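Local coordinates for protein methylenetetrahydrofolate--tRNA-(uracil-5-)-methyltransferase trmFO (Thermus thermophilus, PDB 3G5S) that probably catalyses the folate- and FAD-dependent methylation of uridine 54 in tRNA to 5-methyluridine, at residues N62-L67 with Y343-A348; A258-R263 with W272-F277; G339-L344 with P392-W397. All blocks are in the same frame, centred on the assembly; numbering follows the deposited sequence.

Contact 1 (N62-L67 with Y343-A348); sequences NAKGLL and YLESAA. With FAD (flavin-adenine dinucleotide), chain B.
The first turn of helix 343-361, whose N-terminal end borders the flavin, packs here against the start of helix 63-74 through Leu344, Glu345 and Ala348 on one side and Lys64 and Leu67 on the other. The two short helical segments are inclined by 34°, their axes 10.5 Å apart, so side chains do most of the touching. The side chains of Leu67 and Leu344 lie alongside each other, running opposite ways, and the fit is tight: Leu67 CD2 lies 3.5 Å from Leu344 CG. The second methyl of Leu67, CD1, rests against Ala348 CB, while Leu344 CD2 also touches Lys64 O, 3.4 Å away. At the border of this apolar patch Lys64 and Glu345 cross nearly at right angles. A bend at the end of the lysine chain (chi4 -82°) turns NZ to the carboxylate, where it forms a salt bridge of 2.7 Å with the syn lone pair of Glu345 OE2 and a weak bond to OE1. OE2 is also held by the backbone N-H of Ala395. The helix start belongs to the FAD-binding part, built on a Rossmann-type parallel sheet whose glycine-rich Gly8-Gly13 probably binds FAD. Tyr343 N donates to FAD O2 over 3.0 Å (153°). The phenol ring of Tyr343 covers the pyrimidine end of the isoalloxazine, with FAD C2 3.4 Å above the ring plane and over its centre, and its hydroxyl is bonded to Ser52 O. With an alanine here the N-H would remain, but that flavin face would probably be uncovered and the Ser52 carbonyl left without its hydroxyl mate. Ser346, bonded to the carbonyl oxygen of Gly342, brings CB and OG beside FAD O5'.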
# COMPACT_ATOMS: atom_id res chain seq x y z
N ASN A 62 13.19 -5.95 8.49
CA ASN A 62 11.96 -5.95 7.69
C ASN A 62 11.11 -4.72 7.94
O ASN A 62 10.78 -4.40 9.08
CB ASN A 62 11.11 -7.19 8.00
CG ASN A 62 11.75 -8.47 7.55
OD1 ASN A 62 12.12 -8.61 6.38
ND2 ASN A 62 11.88 -9.42 8.46
N ALA A 63 10.75 -4.03 6.86
CA ALA A 63 9.88 -2.85 6.99
C ALA A 63 8.55 -3.19 7.67
O ALA A 63 8.05 -2.40 8.48
CB ALA A 63 9.63 -2.25 5.62
N LYS A 64 7.98 -4.34 7.35
CA LYS A 64 6.76 -4.77 8.02
C LYS A 64 7.02 -5.07 9.50
O LYS A 64 6.14 -4.88 10.34
CB LYS A 64 6.16 -5.98 7.30
CG LYS A 64 5.48 -5.61 5.97
CD LYS A 64 4.92 -6.84 5.25
CE LYS A 64 4.27 -6.46 3.93
NZ LYS A 64 2.87 -5.96 4.09
N GLY A 65 8.22 -5.53 9.81
CA GLY A 65 8.60 -5.75 11.20
C GLY A 65 8.61 -4.45 11.99
O GLY A 65 8.17 -4.42 13.14
N LEU A 66 9.11 -3.38 11.39
CA LEU A 66 9.04 -2.08 12.04
C LEU A 66 7.58 -1.66 12.25
O LEU A 66 7.20 -1.21 13.33
CB LEU A 66 9.79 -1.02 11.26
CG LEU A 66 9.64 0.41 11.76
CD1 LEU A 66 10.01 0.55 13.23
CD2 LEU A 66 10.44 1.38 10.90
N LEU A 67 6.76 -1.81 11.22
CA LEU A 67 5.36 -1.41 11.34
C LEU A 67 4.64 -2.22 12.43
O LEU A 67 3.83 -1.68 13.19
CB LEU A 67 4.65 -1.51 10.00
CG LEU A 67 3.22 -0.96 9.94
CD1 LEU A 67 3.14 0.48 10.37
CD2 LEU A 67 2.67 -1.11 8.53
N TYR A 343 -2.50 -6.47 5.18
CA TYR A 343 -3.34 -6.50 6.38
C TYR A 343 -2.87 -5.48 7.41
O TYR A 343 -3.66 -4.73 7.98
CB TYR A 343 -3.35 -7.87 7.04
CG TYR A 343 -3.74 -9.05 6.18
CD1 TYR A 343 -4.97 -9.12 5.53
CD2 TYR A 343 -2.88 -10.13 6.05
CE1 TYR A 343 -5.31 -10.22 4.76
CE2 TYR A 343 -3.21 -11.23 5.29
CZ TYR A 343 -4.42 -11.28 4.65
OH TYR A 343 -4.75 -12.38 3.89
N LEU A 344 -1.57 -5.47 7.67
CA LEU A 344 -0.98 -4.61 8.67
C LEU A 344 -1.06 -3.13 8.30
O LEU A 344 -1.40 -2.29 9.12
CB LEU A 344 0.48 -5.03 8.84
CG LEU A 344 1.41 -4.17 9.65
CD1 LEU A 344 1.01 -4.25 11.11
CD2 LEU A 344 2.85 -4.63 9.45
N GLU A 345 -0.72 -2.83 7.05
CA GLU A 345 -0.82 -1.47 6.54
C GLU A 345 -2.26 -0.97 6.65
O GLU A 345 -2.50 0.20 6.96
CB GLU A 345 -0.39 -1.43 5.08
CG GLU A 345 1.11 -1.63 4.83
CD GLU A 345 1.57 -3.09 4.75
OE1 GLU A 345 0.84 -4.02 5.17
OE2 GLU A 345 2.70 -3.30 4.27
N SER A 346 -3.20 -1.86 6.39
CA SER A 346 -4.60 -1.49 6.49
C SER A 346 -4.97 -1.19 7.95
O SER A 346 -5.57 -0.15 8.23
CB SER A 346 -5.48 -2.58 5.87
OG SER A 346 -5.23 -2.66 4.48
N ALA A 347 -4.61 -2.08 8.86
CA ALA A 347 -4.84 -1.81 10.28
C ALA A 347 -4.17 -0.51 10.74
O ALA A 347 -4.76 0.26 11.48
CB ALA A 347 -4.36 -3.00 11.12
N ALA A 348 -2.95 -0.28 10.29
CA ALA A 348 -2.19 0.88 10.74
C ALA A 348 -2.80 2.20 10.26
O ALA A 348 -2.88 3.18 11.01
CB ALA A 348 -0.73 0.77 10.32
PA FAD B . -11.28 -5.48 4.22
O1A FAD B . -11.70 -6.17 2.96
O2A FAD B . -10.52 -6.26 5.24
O5B FAD B . -12.54 -4.82 4.95
C5B FAD B . -13.52 -4.09 4.24
C4B FAD B . -14.86 -4.37 4.89
O4B FAD B . -15.83 -3.50 4.35
C3B FAD B . -15.34 -5.79 4.60
O3B FAD B . -15.69 -6.45 5.80
C2B FAD B . -16.55 -5.59 3.69
O2B FAD B . -17.57 -6.57 3.83
C1B FAD B . -17.04 -4.22 4.11
N9A FAD B . -17.79 -3.43 3.13
C8A FAD B . -17.46 -3.18 1.83
N7A FAD B . -18.36 -2.31 1.31
C5A FAD B . -19.25 -2.00 2.29
C6A FAD B . -20.37 -1.18 2.34
N6A FAD B . -20.68 -0.34 1.35
N1A FAD B . -21.06 -1.08 3.52
C2A FAD B . -20.68 -1.80 4.64
N3A FAD B . -19.58 -2.61 4.60
C4A FAD B . -18.90 -2.70 3.44
N1 FAD B . -3.22 -8.73 2.14
C2 FAD B . -2.10 -9.27 2.71
O2 FAD B . -1.39 -8.60 3.45
N3 FAD B . -1.77 -10.59 2.44
C4 FAD B . -2.54 -11.39 1.61
O4 FAD B . -2.22 -12.56 1.40
C4X FAD B . -3.68 -10.82 1.04
N5 FAD B . -4.49 -11.56 0.21
C5X FAD B . -5.62 -10.99 -0.34
C6 FAD B . -6.43 -11.75 -1.18
C7 FAD B . -7.56 -11.20 -1.75
C7M FAD B . -8.44 -12.03 -2.65
C8 FAD B . -7.89 -9.88 -1.48
C8M FAD B . -9.12 -9.27 -2.09
C9 FAD B . -7.08 -9.11 -0.64
C9A FAD B . -5.94 -9.66 -0.07
N10 FAD B . -5.12 -8.90 0.75
C10 FAD B . -4.01 -9.50 1.31
C1' FAD B . -5.06 -7.40 0.54
C2' FAD B . -5.46 -6.57 1.78
O2' FAD B . -4.38 -6.39 2.68
C3' FAD B . -6.68 -7.15 2.49
O3' FAD B . -7.76 -7.06 1.59
C4' FAD B . -7.04 -6.41 3.78
O4' FAD B . -8.02 -7.17 4.45
C5' FAD B . -7.51 -4.99 3.52
O5' FAD B . -8.08 -4.45 4.70
P FAD B . -9.29 -3.41 4.58
O1P FAD B . -8.90 -2.25 3.71
O2P FAD B . -9.74 -3.12 5.97
O3P FAD B . -10.42 -4.20 3.76

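Contact 2 (A258-R263 with W272-F277). With GSH (glutathione), chain C.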
# COMPACT_ATOMS: atom_id res chain seq x y z
N ALA A 258 15.90 -0.61 -27.88
CA ALA A 258 14.77 -0.69 -26.95
C ALA A 258 15.21 -0.04 -25.65
O ALA A 258 16.41 0.13 -25.41
CB ALA A 258 14.38 -2.13 -26.73
N VAL A 259 14.25 0.37 -24.83
CA VAL A 259 14.55 0.91 -23.52
C VAL A 259 13.57 0.38 -22.49
O VAL A 259 12.47 -0.06 -22.82
CB VAL A 259 14.46 2.45 -23.48
CG1 VAL A 259 15.37 3.07 -24.53
CG2 VAL A 259 13.03 2.92 -23.63
N VAL A 260 13.99 0.40 -21.24
CA VAL A 260 13.07 0.39 -20.12
C VAL A 260 13.14 1.77 -19.50
O VAL A 260 14.23 2.28 -19.20
CB VAL A 260 13.43 -0.69 -19.09
CG1 VAL A 260 12.56 -0.56 -17.85
CG2 VAL A 260 13.28 -2.08 -19.72
N GLN A 261 11.98 2.40 -19.31
CA GLN A 261 11.94 3.71 -18.69
C GLN A 261 11.58 3.59 -17.22
O GLN A 261 10.81 2.72 -16.84
CB GLN A 261 10.88 4.58 -19.36
CG GLN A 261 11.15 4.91 -20.79
CD GLN A 261 10.27 6.03 -21.26
OE1 GLN A 261 9.04 5.91 -21.24
NE2 GLN A 261 10.88 7.14 -21.65
N LEU A 262 12.14 4.49 -16.41
CA LEU A 262 11.77 4.58 -15.01
C LEU A 262 11.29 5.98 -14.70
O LEU A 262 11.80 6.96 -15.25
CB LEU A 262 12.93 4.21 -14.09
CG LEU A 262 13.33 2.73 -14.14
CD1 LEU A 262 14.38 2.52 -15.20
CD2 LEU A 262 13.83 2.27 -12.79
N ARG A 263 10.31 6.08 -13.82
CA ARG A 263 9.79 7.39 -13.43
C ARG A 263 9.79 7.54 -11.92
O ARG A 263 9.62 6.56 -11.18
CB ARG A 263 8.39 7.63 -13.99
CG ARG A 263 7.29 6.94 -13.24
CD ARG A 263 5.93 7.47 -13.67
NE ARG A 263 4.98 7.24 -12.60
CZ ARG A 263 3.70 7.62 -12.60
NH1 ARG A 263 3.17 8.26 -13.64
NH2 ARG A 263 2.96 7.35 -11.54
N TRP A 272 11.59 4.69 -7.82
CA TRP A 272 11.36 4.83 -9.25
C TRP A 272 10.71 3.58 -9.81
O TRP A 272 11.19 2.46 -9.60
CB TRP A 272 12.68 5.13 -9.97
CG TRP A 272 13.20 6.50 -9.67
CD1 TRP A 272 13.56 7.00 -8.45
CD2 TRP A 272 13.39 7.57 -10.61
NE1 TRP A 272 13.96 8.31 -8.57
CE2 TRP A 272 13.87 8.68 -9.88
CE3 TRP A 272 13.20 7.70 -11.98
CZ2 TRP A 272 14.17 9.90 -10.49
CZ3 TRP A 272 13.50 8.90 -12.59
CH2 TRP A 272 13.98 9.99 -11.84
N SER A 273 9.60 3.76 -10.53
CA SER A 273 8.89 2.61 -11.09
C SER A 273 9.30 2.36 -12.53
O SER A 273 9.70 3.28 -13.25
CB SER A 273 7.37 2.80 -11.03
OG SER A 273 6.95 3.81 -11.92
N LEU A 274 9.20 1.11 -12.95
CA LEU A 274 9.37 0.74 -14.35
C LEU A 274 8.10 1.06 -15.12
O LEU A 274 7.05 0.46 -14.86
CB LEU A 274 9.71 -0.74 -14.49
CG LEU A 274 11.15 -1.16 -14.21
CD1 LEU A 274 11.54 -0.91 -12.76
CD2 LEU A 274 11.35 -2.61 -14.58
N VAL A 275 8.19 1.98 -16.07
CA VAL A 275 7.01 2.49 -16.75
C VAL A 275 6.42 1.46 -17.70
O VAL A 275 7.12 0.94 -18.57
CB VAL A 275 7.34 3.79 -17.52
CG1 VAL A 275 6.13 4.28 -18.30
CG2 VAL A 275 7.84 4.86 -16.55
N GLY A 276 5.14 1.14 -17.53
CA GLY A 276 4.48 0.21 -18.43
C GLY A 276 4.79 -1.25 -18.15
O GLY A 276 4.56 -2.10 -19.00
N PHE A 277 5.29 -1.53 -16.94
CA PHE A 277 5.65 -2.90 -16.56
C PHE A 277 4.69 -3.53 -15.57
O PHE A 277 5.08 -4.32 -14.71
CB PHE A 277 7.11 -2.97 -16.11
CG PHE A 277 8.06 -3.20 -17.25
CD1 PHE A 277 8.38 -2.17 -18.12
CD2 PHE A 277 8.56 -4.46 -17.50
CE1 PHE A 277 9.22 -2.41 -19.21
CE2 PHE A 277 9.40 -4.69 -18.58
CZ PHE A 277 9.73 -3.67 -19.43
N1 GSH C . -4.81 1.43 -11.52
CA1 GSH C . -5.06 2.81 -11.89
C1 GSH C . -6.24 2.97 -12.84
O11 GSH C . -7.02 1.85 -13.13
O12 GSH C . -6.66 4.06 -13.07
CB1 GSH C . -3.82 3.56 -12.38
CG1 GSH C . -3.42 3.40 -13.84
CD1 GSH C . -2.89 2.05 -14.30
OE1 GSH C . -2.96 1.07 -13.63
N2 GSH C . -2.26 2.01 -15.59
CA2 GSH C . -1.63 0.81 -16.06
C2 GSH C . -0.11 0.90 -16.02
O2 GSH C . 0.48 1.41 -16.92
CB2 GSH C . -2.17 0.54 -17.46
SG2 GSH C . -1.72 -1.04 -18.20
N3 GSH C . 0.58 -0.03 -15.14
CA3 GSH C . 2.02 -0.11 -15.19
C3 GSH C . 2.74 1.06 -14.53
O31 GSH C . 3.78 1.48 -14.94
O32 GSH C . 2.00 1.78 -13.62
O HOH W 1 9.49 1.19 -19.96
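Strands 258-264 and 271-274 run antiparallel, with Arg263 and Ser273 as a hydrogen-bonded pair (N to O 2.9 Å in both directions) and Leu262 opposite Leu274 as a non-hydrogen-bonded pair. Past the second strand, Val275 N still reaches Gln261 O at 2.8 Å in an almost straight bond (171°), and a water links Gln261 N to Val275 O. Leu262 and Leu274 extend alongside one another from the same face, Leu262 CD2 3.9 Å from Leu274 CD1. Val260 continues this apolar face, its CG1 against Leu274 CG and its CG2 against Phe277 CZ. The hairpin belongs to the six-stranded antiparallel sheet, between strands 187-191 and 163-165. A type II turn from Leu274 to Phe277 follows it, and Gly276 N, in a residue with positive phi, hydrogen-bonds to O31 of glutathione (2.9 Å). On the other face Ser273 OG stands between its backbone N and carbonyl carbon (chi1 70°), which sets it 3.4 Å from Arg263 CG; both side chains share Glu265 OE2 as polar partner, Arg263 by a salt bridge through NE. The Val275 side chain lies roughly at right angles to that of Arg263, its CG2 against Arg263 CB. Trp272 meets Leu262 O at its ring edge.

Contact 3 (G339-L344 with P392-W397); sequences GVEGYL and PMYANW. With FAD (flavin-adenine dinucleotide), chain B.
A short backbone bridge between two loops joins Gly339-Glu341, just ahead of the flavin-binding helix, to Pro392-Tyr394, in the loop between helices 374-384 and 409-429. The loops run in the same direction, with Val340 beside Met393 (a selenomethionine here). Met393 N donates to Gly339 O at 2.9 Å, and Glu341 N returns a bond of 3.0 Å to Met393 O. This second bond is bent (133° at the hydrogen), and its donor stands above the carbonyl plane. Each acceptor is also approached by a CA-H: Pro392 CA lies 3.1 Å from Gly339 O, and Val340 CA equally close to Met393 O. Side chains touch mainly through their CB atoms: Pro392 CB at Gly339 O, Val340 CB at Met393 O, Tyr394 CB at Glu341 O (3.2 Å). Glu341 starts toward Tyr394 with CG anti to its backbone nitrogen (chi1 164°), then bends at chi2 and carries its carboxylate to the cofactor, where both oxygens, Glu341 OE1 and OE2, lie 3.5 Å from FAD C1'. Gly342 follows at the N-cap of helix 343-361, its N-H making a weak bond to the ribityl hydroxyl O2' (3.1 Å). The bridge thus ties the loop after helix 374-384 to backbone that lines the flavin pocket. Beyond its CB, Val340 points away and packs on Leu378 and Leu382 of helix 374-384 and on Thr349 of helix 343-361. Met393 lies on Tyr381 of helix 374-384 and, with Tyr394, on Arg303 of strand 301-303, while Trp397 covers Ala63 and Leu66 of helix 63-74.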
# COMPACT_ATOMS: atom_id res chain seq x y z
N GLY A 339 -5.48 3.51 -0.46
CA GLY A 339 -4.32 3.36 -1.30
C GLY A 339 -3.16 2.57 -0.72
O GLY A 339 -2.06 2.60 -1.28
N VAL A 340 -3.39 1.84 0.38
CA VAL A 340 -2.37 0.93 0.88
C VAL A 340 -2.70 -0.50 0.49
O VAL A 340 -3.77 -0.79 -0.05
CB VAL A 340 -2.12 1.06 2.40
CG1 VAL A 340 -1.74 2.48 2.76
CG2 VAL A 340 -3.31 0.56 3.23
N GLU A 341 -1.74 -1.39 0.76
CA GLU A 341 -1.88 -2.81 0.51
C GLU A 341 -1.28 -3.53 1.69
O GLU A 341 -0.20 -3.17 2.16
CB GLU A 341 -1.11 -3.18 -0.76
CG GLU A 341 -0.84 -4.66 -0.94
CD GLU A 341 -2.09 -5.51 -1.02
OE1 GLU A 341 -3.21 -4.96 -1.15
OE2 GLU A 341 -1.95 -6.75 -0.97
N GLY A 342 -1.98 -4.55 2.18
CA GLY A 342 -1.49 -5.40 3.25
C GLY A 342 -2.36 -5.34 4.49
O GLY A 342 -2.90 -4.28 4.83
N TYR A 343 -2.50 -6.47 5.18
CA TYR A 343 -3.34 -6.50 6.38
C TYR A 343 -2.87 -5.48 7.41
O TYR A 343 -3.66 -4.73 7.98
CB TYR A 343 -3.35 -7.87 7.04
CG TYR A 343 -3.74 -9.05 6.18
CD1 TYR A 343 -4.97 -9.12 5.53
CD2 TYR A 343 -2.88 -10.13 6.05
CE1 TYR A 343 -5.31 -10.22 4.76
CE2 TYR A 343 -3.21 -11.23 5.29
CZ TYR A 343 -4.42 -11.28 4.65
OH TYR A 343 -4.75 -12.38 3.89
N LEU A 344 -1.57 -5.47 7.67
CA LEU A 344 -0.98 -4.61 8.67
C LEU A 344 -1.06 -3.13 8.30
O LEU A 344 -1.40 -2.29 9.12
CB LEU A 344 0.48 -5.03 8.84
CG LEU A 344 1.41 -4.17 9.65
CD1 LEU A 344 1.01 -4.25 11.11
CD2 LEU A 344 2.85 -4.63 9.45
N PRO A 392 -1.39 1.47 -5.43
CA PRO A 392 -1.29 1.29 -3.98
C PRO A 392 0.12 0.99 -3.48
O PRO A 392 0.98 0.53 -4.24
CB PRO A 392 -2.19 0.08 -3.71
CG PRO A 392 -3.12 0.01 -4.93
CD PRO A 392 -2.25 0.46 -6.06
N MSE A 393 0.33 1.23 -2.19
CA MSE A 393 1.64 1.09 -1.57
C MSE A 393 1.58 0.20 -0.33
O MSE A 393 0.66 0.31 0.47
CB MSE A 393 2.18 2.47 -1.21
CG MSE A 393 3.59 2.48 -0.63
SE MSE A 393 4.88 1.54 -1.75
CE MSE A 393 4.51 2.43 -3.42
N TYR A 394 2.59 -0.66 -0.19
CA TYR A 394 2.80 -1.40 1.04
C TYR A 394 4.08 -0.96 1.73
O TYR A 394 4.89 -0.22 1.15
CB TYR A 394 2.74 -2.91 0.82
CG TYR A 394 3.75 -3.54 -0.11
CD1 TYR A 394 3.36 -4.06 -1.34
CD2 TYR A 394 5.08 -3.71 0.27
CE1 TYR A 394 4.27 -4.70 -2.18
CE2 TYR A 394 6.00 -4.34 -0.57
CZ TYR A 394 5.58 -4.83 -1.79
OH TYR A 394 6.47 -5.47 -2.64
N ALA A 395 4.27 -1.37 2.98
CA ALA A 395 5.42 -0.94 3.76
C ALA A 395 6.73 -1.44 3.15
O ALA A 395 6.85 -2.61 2.81
CB ALA A 395 5.31 -1.45 5.18
N ASN A 396 7.70 -0.54 3.03
CA ASN A 396 9.01 -0.88 2.50
C ASN A 396 10.00 0.20 2.93
O ASN A 396 9.60 1.31 3.30
CB ASN A 396 8.98 -1.03 0.97
CG ASN A 396 8.69 0.28 0.26
OD1 ASN A 396 7.52 0.61 -0.01
ND2 ASN A 396 9.73 1.05 -0.01
N TRP A 397 11.29 -0.12 2.87
CA TRP A 397 12.31 0.79 3.35
C TRP A 397 12.51 2.04 2.50
O TRP A 397 13.12 2.99 2.96
CB TRP A 397 13.64 0.06 3.54
CG TRP A 397 13.62 -0.95 4.65
CD1 TRP A 397 13.87 -2.28 4.54
CD2 TRP A 397 13.39 -0.70 6.04
NE1 TRP A 397 13.80 -2.88 5.77
CE2 TRP A 397 13.51 -1.93 6.71
CE3 TRP A 397 13.08 0.45 6.78
CZ2 TRP A 397 13.33 -2.05 8.10
CZ3 TRP A 397 12.91 0.33 8.16
CH2 TRP A 397 13.04 -0.91 8.80
PA FAD B . -11.28 -5.48 4.22
O1A FAD B . -11.70 -6.17 2.96
O2A FAD B . -10.52 -6.26 5.24
O5B FAD B . -12.54 -4.82 4.95
C5B FAD B . -13.52 -4.09 4.24
C4B FAD B . -14.86 -4.37 4.89
O4B FAD B . -15.83 -3.50 4.35
C3B FAD B . -15.34 -5.79 4.60
O3B FAD B . -15.69 -6.45 5.80
C2B FAD B . -16.55 -5.59 3.69
O2B FAD B . -17.57 -6.57 3.83
C1B FAD B . -17.04 -4.22 4.11
N9A FAD B . -17.79 -3.43 3.13
C8A FAD B . -17.46 -3.18 1.83
N7A FAD B . -18.36 -2.31 1.31
C5A FAD B . -19.25 -2.00 2.29
C6A FAD B . -20.37 -1.18 2.34
N6A FAD B . -20.68 -0.34 1.35
N1A FAD B . -21.06 -1.08 3.52
C2A FAD B . -20.68 -1.80 4.64
N3A FAD B . -19.58 -2.61 4.60
C4A FAD B . -18.90 -2.70 3.44
N1 FAD B . -3.22 -8.73 2.14
C2 FAD B . -2.10 -9.27 2.71
O2 FAD B . -1.39 -8.60 3.45
N3 FAD B . -1.77 -10.59 2.44
C4 FAD B . -2.54 -11.39 1.61
O4 FAD B . -2.22 -12.56 1.40
C4X FAD B . -3.68 -10.82 1.04
N5 FAD B . -4.49 -11.56 0.21
C5X FAD B . -5.62 -10.99 -0.34
C6 FAD B . -6.43 -11.75 -1.18
C7 FAD B . -7.56 -11.20 -1.75
C7M FAD B . -8.44 -12.03 -2.65
C8 FAD B . -7.89 -9.88 -1.48
C8M FAD B . -9.12 -9.27 -2.09
C9 FAD B . -7.08 -9.11 -0.64
C9A FAD B . -5.94 -9.66 -0.07
N10 FAD B . -5.12 -8.90 0.75
C10 FAD B . -4.01 -9.50 1.31
C1' FAD B . -5.06 -7.40 0.54
C2' FAD B . -5.46 -6.57 1.78
O2' FAD B . -4.38 -6.39 2.68
C3' FAD B . -6.68 -7.15 2.49
O3' FAD B . -7.76 -7.06 1.59
C4' FAD B . -7.04 -6.41 3.78
O4' FAD B . -8.02 -7.17 4.45
C5' FAD B . -7.51 -4.99 3.52
O5' FAD B . -8.08 -4.45 4.70
P FAD B . -9.29 -3.41 4.58
O1P FAD B . -8.90 -2.25 3.71
O2P FAD B . -9.74 -3.12 5.97
O3P FAD B . -10.42 -4.20 3.76

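Overall arrangement
Contacts 1 and 3 form one buried region beside the flavin: their centres are about 7 Å apart, they share Tyr343 and Leu344 at the start of helix 343-361, and probably a hydrogen bond from Ala395 to Glu345 links them. Contact 2 lies apart in the antiparallel sheet at the glutathione site, its centre about 27 Å from that of contact 1 and about 21 Å from that of contact 3. Along the chain, 62-67 comes first, then the hairpin strands 258-264 and 271-274 with the turn that follows, then 339-348, and lastly 392-397. The chain thus leaves the FAD-binding part, builds the antiparallel sheet, which supplies part of the glutathione pocket, and returns to the flavin site, which a later loop then backs.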